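Local atomic coordinates of 3',5'-cyclic-nucleotide phosphodiesterase 1 (Saccharomyces cerevisiae, PDB entry 4OJV), a protein that belongs to the class II phosphodiesterase family of the metallo-hydrolase/oxidoreductase clan and, in this model, carries zinc ions in its metal sites. Residues A[7-12]-A[44-49]; A[143-148]-A[176-181]; A[194-199]-A[205-210]; A[295-300]-A[341-346]. All coordinates share one frame; numbering follows the deposited sequence.

Contact 1 (A[7-12]-A[44-49])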
loop_
_atom_site.group_PDB
_atom_site.type_symbol
_atom_site.label_atom_id
_atom_site.label_comp_id
_atom_site.label_asym_id
_atom_site.label_seq_id
_atom_site.Cartn_x
_atom_site.Cartn_y
_atom_site.Cartn_z
ATOM N N THR A 7 -6.252 -13.437 11.980
ATOM C CA THR A 7 -6.954 -12.645 10.980
ATOM C C THR A 7 -5.989 -12.382 9.825
ATOM O O THR A 7 -4.931 -11.788 10.020
ATOM C CB THR A 7 -7.440 -11.297 11.542
ATOM O OG1 THR A 7 -8.098 -11.487 12.801
ATOM C CG2 THR A 7 -8.407 -10.645 10.566
ATOM N N ILE A 8 -6.361 -12.821 8.632
ATOM C CA ILE A 8 -5.539 -12.599 7.447
ATOM C C ILE A 8 -5.877 -11.232 6.867
ATOM O O ILE A 8 -6.903 -11.074 6.209
ATOM C CB ILE A 8 -5.753 -13.695 6.385
ATOM C CG1 ILE A 8 -5.651 -15.092 7.011
ATOM C CG2 ILE A 8 -4.770 -13.504 5.233
ATOM C CD1 ILE A 8 -4.287 -15.474 7.519
ATOM N N LEU A 9 -5.050 -10.228 7.151
ATOM C CA LEU A 9 -5.266 -8.910 6.556
ATOM C C LEU A 9 -4.720 -8.843 5.148
ATOM O O LEU A 9 -5.318 -8.211 4.273
ATOM C CB LEU A 9 -4.678 -7.786 7.411
ATOM C CG LEU A 9 -5.307 -7.591 8.785
ATOM C CD1 LEU A 9 -4.761 -6.337 9.437
ATOM C CD2 LEU A 9 -6.831 -7.531 8.734
ATOM N N GLY A 10 -3.579 -9.487 4.925
ATOM C CA GLY A 10 -2.967 -9.479 3.610
ATOM C C GLY A 10 -2.138 -10.720 3.398
ATOM O O GLY A 10 -1.373 -11.135 4.282
ATOM N N ALA A 11 -2.309 -11.335 2.232
ATOM C CA ALA A 11 -1.554 -12.528 1.870
ATOM C C ALA A 11 -1.039 -12.449 0.433
ATOM O O ALA A 11 -0.647 -13.451 -0.140
ATOM C CB ALA A 11 -2.400 -13.781 2.073
ATOM N N ASN A 12 -1.032 -11.244 -0.129
ATOM C CA ASN A 12 -0.609 -10.998 -1.504
ATOM C C ASN A 12 0.911 -10.869 -1.578
ATOM O O ASN A 12 1.497 -10.088 -0.833
ATOM C CB ASN A 12 -1.304 -9.712 -1.954
ATOM C CG ASN A 12 -0.870 -9.218 -3.313
ATOM O OD1 ASN A 12 -0.350 -9.954 -4.137
ATOM N ND2 ASN A 12 -1.088 -7.937 -3.543
ATOM N N MET A 44 -4.944 -0.864 8.600
ATOM C CA MET A 44 -6.217 -0.164 8.850
ATOM C C MET A 44 -7.218 -0.301 7.724
ATOM O O MET A 44 -8.410 -0.485 7.974
ATOM C CB MET A 44 -5.989 1.335 9.066
ATOM C CG MET A 44 -5.376 1.710 10.390
ATOM S SD MET A 44 -5.250 3.500 10.531
ATOM C CE MET A 44 -6.846 3.951 11.173
ATOM N N TYR A 45 -6.752 -0.141 6.489
ATOM C CA TYR A 45 -7.647 -0.181 5.343
ATOM C C TYR A 45 -8.389 -1.510 5.308
ATOM O O TYR A 45 -9.602 -1.566 5.058
ATOM C CB TYR A 45 -6.857 0.059 4.049
ATOM C CG TYR A 45 -7.700 0.324 2.830
ATOM C CD1 TYR A 45 -8.367 -0.718 2.190
ATOM C CD2 TYR A 45 -7.819 1.609 2.302
ATOM C CE1 TYR A 45 -9.138 -0.493 1.056
ATOM C CE2 TYR A 45 -8.585 1.845 1.172
ATOM C CZ TYR A 45 -9.240 0.794 0.556
ATOM O OH TYR A 45 -9.998 1.025 -0.570
ATOM N N GLN A 46 -7.660 -2.587 5.570
ATOM C CA GLN A 46 -8.257 -3.904 5.506
ATOM C C GLN A 46 -9.168 -4.194 6.697
ATOM O O GLN A 46 -10.228 -4.810 6.533
ATOM C CB GLN A 46 -7.174 -4.975 5.357
ATOM C CG GLN A 46 -7.696 -6.385 5.067
ATOM C CD GLN A 46 -8.765 -6.473 3.978
ATOM O OE1 GLN A 46 -8.681 -5.823 2.934
ATOM N NE2 GLN A 46 -9.782 -7.292 4.226
ATOM N N LEU A 47 -8.788 -3.729 7.884
ATOM C CA LEU A 47 -9.677 -3.811 9.038
ATOM C C LEU A 47 -11.007 -3.129 8.741
ATOM O O LEU A 47 -12.075 -3.673 9.045
ATOM C CB LEU A 47 -9.025 -3.200 10.273
ATOM C CG LEU A 47 -7.880 -4.027 10.857
ATOM C CD1 LEU A 47 -7.080 -3.211 11.856
ATOM C CD2 LEU A 47 -8.383 -5.315 11.496
ATOM N N ARG A 48 -10.947 -1.959 8.117
ATOM C CA ARG A 48 -12.163 -1.233 7.767
ATOM C C ARG A 48 -13.050 -2.039 6.812
ATOM O O ARG A 48 -14.272 -2.098 6.997
ATOM C CB ARG A 48 -11.818 0.112 7.147
ATOM C CG ARG A 48 -13.023 1.025 6.957
ATOM C CD ARG A 48 -12.595 2.390 6.471
ATOM N NE ARG A 48 -11.993 2.303 5.146
ATOM C CZ ARG A 48 -11.407 3.308 4.500
ATOM N NH1 ARG A 48 -11.323 4.515 5.045
ATOM N NH2 ARG A 48 -10.897 3.098 3.295
ATOM N N GLU A 49 -12.440 -2.654 5.799
ATOM C CA GLU A 49 -13.180 -3.484 4.846
ATOM C C GLU A 49 -13.903 -4.614 5.548
ATOM O O GLU A 49 -15.060 -4.916 5.239
ATOM C CB GLU A 49 -12.231 -4.069 3.800
ATOM C CG GLU A 49 -11.786 -3.091 2.724
ATOM C CD GLU A 49 -12.945 -2.467 1.967
ATOM O OE1 GLU A 49 -13.832 -3.207 1.478
ATOM O OE2 GLU A 49 -12.961 -1.230 1.851
#
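Leu9 meets the helix of residues 44-49 through Gln46 and Leu47, and the fit is tightest at its backbone. Leu9 O lies only 3.1 Å from Gln46 CG. The oxygen is buried without a hydrogen-bonding partner in the model, with the aliphatic CG against it. Gln46 puts CG there because it sits anti to the backbone N (chi1 -171°), and the bend at chi2 then turns the amide aside. The side chains of Leu9 and Gln46 run past each other in opposite directions, with Leu9 CD2 3.9 Å from Gln46 CG. The same methyl reaches across to Leu47, CD2 to CD2 at 3.9 Å, while the other branch, Leu9 CD1, stays 4.1 Å from Leu47 CG. Beyond CG the contact slackens: Gln46 is partly exposed, and its amide leads away from Leu9. On another part of the helix, the ring of Tyr45 stacks on Tyr18 of the second subunit, so 44-49 lies between its own sheet and the dimer partner. Just past strand 4-8 the chain turns a corner at Leu9, and Leu9 and Gly10 together face Cys22, a classic beta bulge beside a helix packed on a mixed sheet.

Contact 2 (A[143-148]-A[176-181])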
loop_
_atom_site.group_PDB
_atom_site.type_symbol
_atom_site.label_atom_id
_atom_site.label_comp_id
_atom_site.label_asym_id
_atom_site.label_seq_id
_atom_site.Cartn_x
_atom_site.Cartn_y
_atom_site.Cartn_z
ATOM N N SER A 143 -1.740 7.441 13.107
ATOM C CA SER A 143 -2.945 7.220 13.924
ATOM C C SER A 143 -2.624 7.194 15.415
ATOM O O SER A 143 -3.494 7.488 16.235
ATOM C CB SER A 143 -3.650 5.916 13.532
ATOM O OG SER A 143 -2.857 4.779 13.850
ATOM N N ILE A 144 -1.391 6.848 15.770
ATOM C CA ILE A 144 -0.988 6.773 17.170
ATOM C C ILE A 144 -1.123 8.137 17.873
ATOM O O ILE A 144 -1.246 8.184 19.091
ATOM C CB ILE A 144 0.446 6.210 17.306
ATOM C CG1 ILE A 144 0.522 4.779 16.775
ATOM C CG2 ILE A 144 0.904 6.217 18.750
ATOM C CD1 ILE A 144 1.898 4.347 16.295
ATOM N N TYR A 145 -1.133 9.231 17.108
ATOM C CA TYR A 145 -1.197 10.589 17.677
ATOM C C TYR A 145 -2.584 11.206 17.729
ATOM O O TYR A 145 -2.719 12.413 17.977
ATOM C CB TYR A 145 -0.285 11.527 16.905
ATOM C CG TYR A 145 1.134 11.080 16.918
ATOM C CD1 TYR A 145 1.862 11.050 18.108
ATOM C CD2 TYR A 145 1.760 10.684 15.745
ATOM C CE1 TYR A 145 3.175 10.629 18.125
ATOM C CE2 TYR A 145 3.076 10.268 15.751
ATOM C CZ TYR A 145 3.777 10.245 16.941
ATOM O OH TYR A 145 5.084 9.831 16.942
ATOM N N GLU A 146 -3.609 10.393 17.501
ATOM C CA GLU A 146 -4.985 10.875 17.567
ATOM C C GLU A 146 -5.471 11.312 18.956
ATOM O O GLU A 146 -6.475 12.022 19.063
ATOM C CB GLU A 146 -5.937 9.838 16.976
ATOM C CG GLU A 146 -6.084 9.953 15.470
ATOM C CD GLU A 146 -6.675 11.283 15.023
ATOM O OE1 GLU A 146 -7.390 11.938 15.814
ATOM O OE2 GLU A 146 -6.428 11.678 13.867
ATOM N N GLN A 147 -4.763 10.905 20.009
ATOM C CA GLN A 147 -5.207 11.168 21.387
ATOM C C GLN A 147 -4.055 11.345 22.379
ATOM O O GLN A 147 -2.948 10.849 22.154
ATOM C CB GLN A 147 -6.172 10.070 21.874
ATOM C CG GLN A 147 -5.604 8.654 21.865
ATOM C CD GLN A 147 -5.478 8.075 20.468
ATOM O OE1 GLN A 147 -6.472 7.895 19.760
ATOM N NE2 GLN A 147 -4.250 7.780 20.065
ATOM N N GLU A 148 -4.335 12.051 23.475
ATOM C CA GLU A 148 -3.344 12.314 24.520
ATOM C C GLU A 148 -3.079 11.058 25.353
ATOM O O GLU A 148 -1.941 10.582 25.417
ATOM C CB GLU A 148 -3.793 13.478 25.409
ATOM C CG GLU A 148 -2.654 14.188 26.128
ATOM C CD GLU A 148 -3.132 15.333 27.001
ATOM O OE1 GLU A 148 -3.865 15.076 27.982
ATOM O OE2 GLU A 148 -2.767 16.492 26.711
ATOM N N PRO A 176 8.377 10.527 8.389
ATOM C CA PRO A 176 8.788 11.244 9.600
ATOM C C PRO A 176 9.303 10.267 10.648
ATOM O O PRO A 176 8.765 9.156 10.793
ATOM C CB PRO A 176 7.488 11.906 10.058
ATOM C CG PRO A 176 6.768 12.173 8.769
ATOM C CD PRO A 176 7.021 10.927 7.960
ATOM N N ASP A 177 10.359 10.665 11.359
ATOM C CA ASP A 177 10.966 9.775 12.334
ATOM C C ASP A 177 10.158 9.791 13.633
ATOM O O ASP A 177 10.508 10.453 14.617
ATOM C CB ASP A 177 12.436 10.122 12.579
ATOM C CG ASP A 177 13.117 9.126 13.498
ATOM O OD1 ASP A 177 12.425 8.224 14.036
ATOM O OD2 ASP A 177 14.350 9.258 13.677
ATOM N N LEU A 178 9.075 9.021 13.637
ATOM C CA LEU A 178 8.168 8.985 14.778
ATOM C C LEU A 178 8.834 8.370 15.991
ATOM O O LEU A 178 8.405 8.631 17.112
ATOM C CB LEU A 178 6.877 8.236 14.437
ATOM C CG LEU A 178 6.099 8.794 13.243
ATOM C CD1 LEU A 178 4.815 8.001 13.054
ATOM C CD2 LEU A 178 5.808 10.278 13.392
ATOM N N THR A 179 9.891 7.587 15.792
ATOM C CA THR A 179 10.619 7.025 16.935
ATOM C C THR A 179 11.379 8.087 17.742
ATOM O O THR A 179 11.698 7.857 18.906
ATOM C CB THR A 179 11.585 5.890 16.536
ATOM O OG1 THR A 179 12.780 6.422 15.944
ATOM C CG2 THR A 179 10.911 4.914 15.573
ATOM N N ALA A 180 11.650 9.237 17.124
ATOM C CA ALA A 180 12.356 10.349 17.775
ATOM C C ALA A 180 11.437 11.256 18.589
ATOM O O ALA A 180 11.922 12.074 19.378
ATOM C CB ALA A 180 13.104 11.171 16.735
ATOM N N GLU A 181 10.125 11.140 18.388
ATOM C CA GLU A 181 9.157 11.965 19.115
ATOM C C GLU A 181 9.195 11.579 20.594
ATOM O O GLU A 181 9.221 10.398 20.932
ATOM C CB GLU A 181 7.747 11.831 18.507
ATOM C CG GLU A 181 6.629 12.561 19.256
ATOM C CD GLU A 181 6.625 14.063 19.035
ATOM O OE1 GLU A 181 7.580 14.742 19.467
ATOM O OE2 GLU A 181 5.648 14.572 18.446
#
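Tyr145 points its phenol at the turn of residues 176-181, where Leu178 and Glu181 receive it from different directions. Leu178 comes in at the edge of the ring: its CD2 lies near the ring plane, 3.6 Å from Tyr145 CE2, and the CD1 branch follows at 3.9 Å from the same CE2. The hydroxyl meets carbon as well, with Tyr145 OH 3.5 Å from Leu178 CB and 3.7 Å from Glu181 CB; Leu178 O also lies 3.5 Å from Tyr145 OH. Glu181 approaches obliquely near the hydroxyl end, CG 4.1 Å from Tyr145 CE1, and its carboxylate plane is turned 81° from the ring plane. A bend at chi2 (76°) swings that carboxylate off the line of its chain. Tyr145 itself has CG anti to the carbonyl carbon (chi1 -59°), which sends the ring out of its own loop toward the other.

The receiving turn has its own internal bonds. Asp177 is the centre of an inverse gamma turn, and its OD1 takes the hydroxyl of Thr179 on the syn lone pair, Thr179 OG1 to Asp177 OD1 being 2.6 Å. Thr179 OG1 also has Gln166 as a partner. Nearby, Glu146 makes a salt bridge to Lys287 of the second subunit, and Pro176 packs on His130 of that subunit, one of its zinc ligands. No hydrogen bond joins 143-148 to 176-181 themselves; a weak one runs from Lys185 NZ to Gln147 O. The segments meet by van der Waals contact, while polar bonds act within 176-181, to other parts of the chain and to the second subunit.

Contact 3 (A[194-199]-A[205-210])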
loop_
_atom_site.group_PDB
_atom_site.type_symbol
_atom_site.label_atom_id
_atom_site.label_comp_id
_atom_site.label_asym_id
_atom_site.label_seq_id
_atom_site.Cartn_x
_atom_site.Cartn_y
_atom_site.Cartn_z
ATOM N N LYS A 194 16.717 -17.190 18.116
ATOM C CA LYS A 194 16.664 -18.504 18.778
ATOM C C LYS A 194 16.304 -18.452 20.264
ATOM O O LYS A 194 16.283 -19.489 20.926
ATOM C CB LYS A 194 17.979 -19.281 18.592
ATOM C CG LYS A 194 18.501 -19.323 17.166
ATOM C CD LYS A 194 19.763 -20.171 17.067
ATOM C CE LYS A 194 20.629 -19.738 15.897
ATOM N NZ LYS A 194 19.945 -19.905 14.585
ATOM N N GLU A 195 16.025 -17.260 20.783
ATOM C CA GLU A 195 15.773 -17.064 22.209
ATOM C C GLU A 195 14.281 -16.956 22.480
ATOM O O GLU A 195 13.555 -16.261 21.757
ATOM C CB GLU A 195 16.493 -15.803 22.690
ATOM C CG GLU A 195 16.556 -15.619 24.199
ATOM C CD GLU A 195 17.234 -14.316 24.582
ATOM O OE1 GLU A 195 16.568 -13.260 24.549
ATOM O OE2 GLU A 195 18.436 -14.349 24.916
ATOM N N VAL A 196 13.833 -17.660 23.517
ATOM C CA VAL A 196 12.446 -17.613 23.945
ATOM C C VAL A 196 12.224 -16.280 24.633
ATOM O O VAL A 196 12.794 -16.002 25.696
ATOM C CB VAL A 196 12.081 -18.781 24.895
ATOM C CG1 VAL A 196 10.641 -18.662 25.375
ATOM C CG2 VAL A 196 12.298 -20.122 24.211
ATOM N N GLN A 197 11.414 -15.447 23.995
ATOM C CA GLN A 197 11.108 -14.132 24.507
ATOM C C GLN A 197 9.608 -14.056 24.825
ATOM O O GLN A 197 8.838 -14.926 24.408
ATOM C CB GLN A 197 11.654 -13.077 23.527
ATOM C CG GLN A 197 13.189 -13.006 23.609
ATOM C CD GLN A 197 13.923 -12.711 22.297
ATOM O OE1 GLN A 197 13.839 -13.466 21.309
ATOM N NE2 GLN A 197 14.692 -11.627 22.300
ATOM N N LYS A 198 9.189 -13.083 25.619
ATOM C CA LYS A 198 7.796 -13.051 26.055
ATOM C C LYS A 198 6.999 -12.008 25.296
ATOM O O LYS A 198 7.493 -10.910 25.025
ATOM C CB LYS A 198 7.691 -12.798 27.564
ATOM C CG LYS A 198 8.541 -13.718 28.436
ATOM C CD LYS A 198 8.086 -15.169 28.354
ATOM C CE LYS A 198 9.059 -16.100 29.059
ATOM N NZ LYS A 198 8.729 -17.535 28.832
ATOM N N CYS A 199 5.769 -12.365 24.935
ATOM C CA CYS A 199 4.825 -11.386 24.413
ATOM C C CYS A 199 4.377 -10.483 25.559
ATOM O O CYS A 199 4.396 -10.889 26.727
ATOM C CB CYS A 199 3.617 -12.062 23.769
ATOM S SG CYS A 199 3.966 -12.943 22.225
ATOM N N ASP A 205 4.888 -17.210 24.446
ATOM C CA ASP A 205 6.288 -17.049 24.080
ATOM C C ASP A 205 6.380 -16.713 22.600
ATOM O O ASP A 205 5.564 -17.183 21.801
ATOM C CB ASP A 205 7.078 -18.342 24.319
ATOM C CG ASP A 205 7.101 -18.772 25.772
ATOM O OD1 ASP A 205 7.027 -17.916 26.676
ATOM O OD2 ASP A 205 7.228 -19.992 25.995
ATOM N N VAL A 206 7.379 -15.910 22.247
ATOM C CA VAL A 206 7.741 -15.652 20.855
ATOM C C VAL A 206 9.202 -16.046 20.657
ATOM O O VAL A 206 10.071 -15.649 21.444
ATOM C CB VAL A 206 7.447 -14.191 20.416
ATOM C CG1 VAL A 206 8.183 -13.168 21.274
ATOM C CG2 VAL A 206 7.749 -13.993 18.935
ATOM N N ILE A 207 9.460 -16.837 19.616
ATOM C CA ILE A 207 10.798 -17.358 19.356
ATOM C C ILE A 207 11.135 -17.091 17.885
ATOM O O ILE A 207 10.551 -17.718 17.000
ATOM C CB ILE A 207 10.924 -18.878 19.663
ATOM C CG1 ILE A 207 10.055 -19.292 20.869
ATOM C CG2 ILE A 207 12.390 -19.238 19.867
ATOM C CD1 ILE A 207 9.939 -20.793 21.069
ATOM N N PRO A 208 12.060 -16.150 17.624
ATOM C CA PRO A 208 12.395 -15.789 16.243
ATOM C C PRO A 208 13.639 -16.513 15.719
ATOM O O PRO A 208 14.604 -16.715 16.467
ATOM C CB PRO A 208 12.677 -14.292 16.354
ATOM C CG PRO A 208 13.273 -14.138 17.718
ATOM C CD PRO A 208 12.633 -15.192 18.590
ATOM N N PHE A 209 13.599 -16.887 14.441
ATOM C CA PHE A 209 14.703 -17.575 13.781
ATOM C C PHE A 209 14.994 -16.899 12.459
ATOM O O PHE A 209 14.074 -16.593 11.695
ATOM C CB PHE A 209 14.332 -19.034 13.536
ATOM C CG PHE A 209 14.249 -19.843 14.797
ATOM C CD1 PHE A 209 13.090 -19.829 15.566
ATOM C CD2 PHE A 209 15.330 -20.611 15.220
ATOM C CE1 PHE A 209 13.013 -20.559 16.745
ATOM C CE2 PHE A 209 15.256 -21.346 16.400
ATOM C CZ PHE A 209 14.096 -21.314 17.158
ATOM N N LYS A 210 16.273 -16.692 12.176
ATOM C CA LYS A 210 16.678 -16.085 10.926
ATOM C C LYS A 210 16.671 -17.119 9.796
ATOM O O LYS A 210 17.054 -18.277 9.994
ATOM C CB LYS A 210 18.061 -15.469 11.095
ATOM C CG LYS A 210 18.481 -14.535 9.980
ATOM C CD LYS A 210 19.830 -13.898 10.293
ATOM C CE LYS A 210 20.971 -14.881 10.085
ATOM N NZ LYS A 210 22.302 -14.287 10.399
HETATM O O HOH W 1 18.257 -17.830 13.876
#
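Lys194 and Phe209 meet beside a beta hairpin in which strand 197-198 runs antiparallel to strand 204-215. Lys194 CA sits over one face of the Phe209 ring, a CH-pi contact 4.3 Å from the centroid. From there the lysine chain crosses the ring at about a right angle: CB is 4.1 Å from Phe209 CE2, and CG touches both CE2 and CD2. CD and CE carry it beyond the ring, and a bend at chi4 (-62°) brings NZ to a water 2.8 Å away, which also accepts from Lys210 N; the ammonium is further paired with Glu259 of helix 256-267. At the other end of the residue, Lys194 N gives a nearly linear bond of 2.7 Å to Pro208 O. The regular ladder is short: Gln197 and Val206 form a hydrogen-bonded pair, with Val206 N to Gln197 O at 2.8 Å, followed by the non-hydrogen-bonded pair Lys198 and Asp205. Asp205 lies buried, and Arg231 and Arg233 share its carboxylate with Lys198. Lys198 doubles back at chi2 alongside the aspartate, so its NZ reaches Asp205 OD1 at 2.8 Å from above the carboxylate plane, 38° out of it.

Contact 4 (A[295-300]-A[341-346])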
loop_
_atom_site.group_PDB
_atom_site.type_symbol
_atom_site.label_atom_id
_atom_site.label_comp_id
_atom_site.label_asym_id
_atom_site.label_seq_id
_atom_site.Cartn_x
_atom_site.Cartn_y
_atom_site.Cartn_z
ATOM N N LEU A 295 9.887 -19.455 -2.540
ATOM C CA LEU A 295 9.595 -20.868 -2.737
ATOM C C LEU A 295 8.654 -21.119 -3.904
ATOM O O LEU A 295 7.818 -20.275 -4.248
ATOM C CB LEU A 295 8.991 -21.474 -1.462
ATOM C CG LEU A 295 9.824 -21.434 -0.178
ATOM C CD1 LEU A 295 9.036 -22.029 0.979
ATOM C CD2 LEU A 295 11.155 -22.159 -0.327
ATOM N N SER A 296 8.814 -22.295 -4.508
ATOM C CA SER A 296 7.830 -22.881 -5.408
ATOM C C SER A 296 7.378 -24.196 -4.764
ATOM O O SER A 296 7.922 -24.588 -3.729
ATOM C CB SER A 296 8.448 -23.142 -6.774
ATOM O OG SER A 296 9.232 -24.318 -6.719
ATOM N N PRO A 297 6.382 -24.887 -5.357
ATOM C CA PRO A 297 5.856 -26.048 -4.639
ATOM C C PRO A 297 6.859 -27.161 -4.344
ATOM O O PRO A 297 6.770 -27.781 -3.285
ATOM C CB PRO A 297 4.717 -26.533 -5.548
ATOM C CG PRO A 297 4.239 -25.272 -6.188
ATOM C CD PRO A 297 5.518 -24.544 -6.501
ATOM N N ILE A 298 7.819 -27.387 -5.236
ATOM C CA ILE A 298 8.821 -28.419 -4.993
ATOM C C ILE A 298 9.717 -28.040 -3.811
ATOM O O ILE A 298 10.022 -28.878 -2.971
ATOM C CB ILE A 298 9.640 -28.770 -6.267
ATOM C CG1 ILE A 298 10.612 -29.928 -5.999
ATOM C CG2 ILE A 298 10.366 -27.551 -6.824
ATOM C CD1 ILE A 298 9.937 -31.208 -5.551
ATOM N N TYR A 299 10.100 -26.769 -3.719
ATOM C CA TYR A 299 10.951 -26.333 -2.622
ATOM C C TYR A 299 10.211 -26.331 -1.282
ATOM O O TYR A 299 10.768 -26.742 -0.255
ATOM C CB TYR A 299 11.590 -24.978 -2.918
ATOM C CG TYR A 299 12.501 -25.025 -4.125
ATOM C CD1 TYR A 299 13.741 -25.664 -4.064
ATOM C CD2 TYR A 299 12.117 -24.445 -5.332
ATOM C CE1 TYR A 299 14.575 -25.716 -5.174
ATOM C CE2 TYR A 299 12.941 -24.490 -6.448
ATOM C CZ TYR A 299 14.164 -25.125 -6.363
ATOM O OH TYR A 299 14.979 -25.166 -7.469
ATOM N N LEU A 300 8.950 -25.904 -1.285
ATOM C CA LEU A 300 8.174 -25.936 -0.056
ATOM C C LEU A 300 7.954 -27.393 0.400
ATOM O O LEU A 300 8.130 -27.715 1.573
ATOM C CB LEU A 300 6.841 -25.196 -0.201
ATOM C CG LEU A 300 5.919 -25.268 1.032
ATOM C CD1 LEU A 300 6.606 -24.813 2.317
ATOM C CD2 LEU A 300 4.650 -24.459 0.823
ATOM N N LEU A 341 -1.960 -24.691 -5.049
ATOM C CA LEU A 341 -2.638 -25.601 -4.128
ATOM C C LEU A 341 -2.655 -27.026 -4.700
ATOM O O LEU A 341 -2.342 -27.996 -3.999
ATOM C CB LEU A 341 -4.049 -25.108 -3.813
ATOM C CG LEU A 341 -4.843 -25.882 -2.764
ATOM C CD1 LEU A 341 -4.130 -25.898 -1.418
ATOM C CD2 LEU A 341 -6.235 -25.285 -2.636
ATOM N N GLU A 342 -2.995 -27.144 -5.980
ATOM C CA GLU A 342 -3.034 -28.452 -6.638
ATOM C C GLU A 342 -1.664 -29.094 -6.704
ATOM O O GLU A 342 -1.519 -30.287 -6.443
ATOM C CB GLU A 342 -3.596 -28.290 -8.038
ATOM C CG GLU A 342 -5.074 -27.982 -8.040
ATOM C CD GLU A 342 -5.589 -27.636 -9.412
ATOM O OE1 GLU A 342 -4.767 -27.529 -10.349
ATOM O OE2 GLU A 342 -6.819 -27.470 -9.549
ATOM N N GLU A 343 -0.653 -28.298 -7.034
ATOM C CA GLU A 343 0.721 -28.779 -7.122
ATOM C C GLU A 343 1.251 -29.236 -5.771
ATOM O O GLU A 343 1.889 -30.292 -5.665
ATOM C CB GLU A 343 1.630 -27.725 -7.766
ATOM C CG GLU A 343 1.304 -27.522 -9.240
ATOM C CD GLU A 343 2.086 -26.406 -9.908
ATOM O OE1 GLU A 343 2.679 -25.547 -9.219
ATOM O OE2 GLU A 343 2.110 -26.381 -11.155
ATOM N N LEU A 344 0.969 -28.459 -4.728
ATOM C CA LEU A 344 1.391 -28.837 -3.381
ATOM C C LEU A 344 0.721 -30.129 -2.915
ATOM O O LEU A 344 1.385 -31.009 -2.353
ATOM C CB LEU A 344 1.108 -27.714 -2.385
ATOM C CG LEU A 344 2.018 -26.488 -2.468
ATOM C CD1 LEU A 344 1.443 -25.355 -1.633
ATOM C CD2 LEU A 344 3.430 -26.803 -2.021
ATOM N N ARG A 345 -0.581 -30.246 -3.147
ATOM C CA ARG A 345 -1.313 -31.450 -2.741
ATOM C C ARG A 345 -0.817 -32.684 -3.495
ATOM O O ARG A 345 -0.668 -33.764 -2.905
ATOM C CB ARG A 345 -2.814 -31.257 -2.919
ATOM C CG ARG A 345 -3.416 -30.340 -1.871
ATOM C CD ARG A 345 -4.888 -30.096 -2.137
ATOM N NE ARG A 345 -5.490 -29.304 -1.066
ATOM C CZ ARG A 345 -6.657 -28.675 -1.158
ATOM N NH1 ARG A 345 -7.361 -28.719 -2.282
ATOM N NH2 ARG A 345 -7.121 -27.984 -0.126
ATOM N N PHE A 346 -0.538 -32.509 -4.787
ATOM C CA PHE A 346 -0.013 -33.605 -5.602
ATOM C C PHE A 346 1.356 -34.053 -5.091
ATOM O O PHE A 346 1.601 -35.252 -4.910
ATOM C CB PHE A 346 0.074 -33.198 -7.076
ATOM C CG PHE A 346 0.651 -34.267 -7.966
ATOM C CD1 PHE A 346 2.028 -34.368 -8.153
ATOM C CD2 PHE A 346 -0.181 -35.177 -8.613
ATOM C CE1 PHE A 346 2.566 -35.356 -8.965
ATOM C CE2 PHE A 346 0.353 -36.166 -9.430
ATOM C CZ PHE A 346 1.726 -36.254 -9.602
#
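Pro297 and Leu344 mark the nearest approach of the two helical backbones, their CA atoms 5.4 Å apart, and Pro297 opens its helix directly after Ser296 at the N-cap. Leu344 and Pro297 bury about the same area. With CG beside its backbone N (chi1 -73°), Leu344 sends CD2 into the first turn of the other helix, where that methyl lies 3.6 Å from Pro297 CA and 3.8 Å from Pro297 CB. The same CD2 meets Leu300 one turn on, at 3.9 Å from Leu300 CD2, and the two leucine side chains cross at about a right angle. Leu300 CD2 also lies 4.1 Å from Leu344 CD1.

Glu343 covers the pyrrolidine from another direction. Its CB lies 3.9 Å from Pro297 CG, and the chain, extended beyond CG (chi2 175°), carries OE1 to 3.4 Å from the same Pro297 CG. That oxygen is not left to carbon alone, since it accepts a hydrogen bond from Leu284 N, which ties the carboxylate to the loop after strand 273-279. Leu344 also packs on Ile358 of strand 357-360, and Pro297 on Cys280. The helices 297-311 and 336-350 are thus neighbours in consecutive beta-alpha-beta crossovers, linking the parallel strands 273-279, 321-325 and 357-360 of the seven-stranded sheet.

Overall arrangement
From the N terminus, contact 1 comes first, closing the loop that holds strands 22-27 and 35-38 by setting helix 44-53 against the end of strand 4-8. Contact 2 follows, bridging the loops after helices 135-140 and 159-169, farther along that layer. Met44 SD of contact 1 touches Ser143 CB of contact 2 at 4.2 Å, and both contacts reach the second subunit. The hairpin of contact 3 then closes the shortest loop, at the outer edge of the seven-stranded sheet, and contact 4 joins two helices near that sheet's other end. All four are in series, none nesting or crossing; contacts 2 and 4 are the most widely separated, with centres about 43 Å apart.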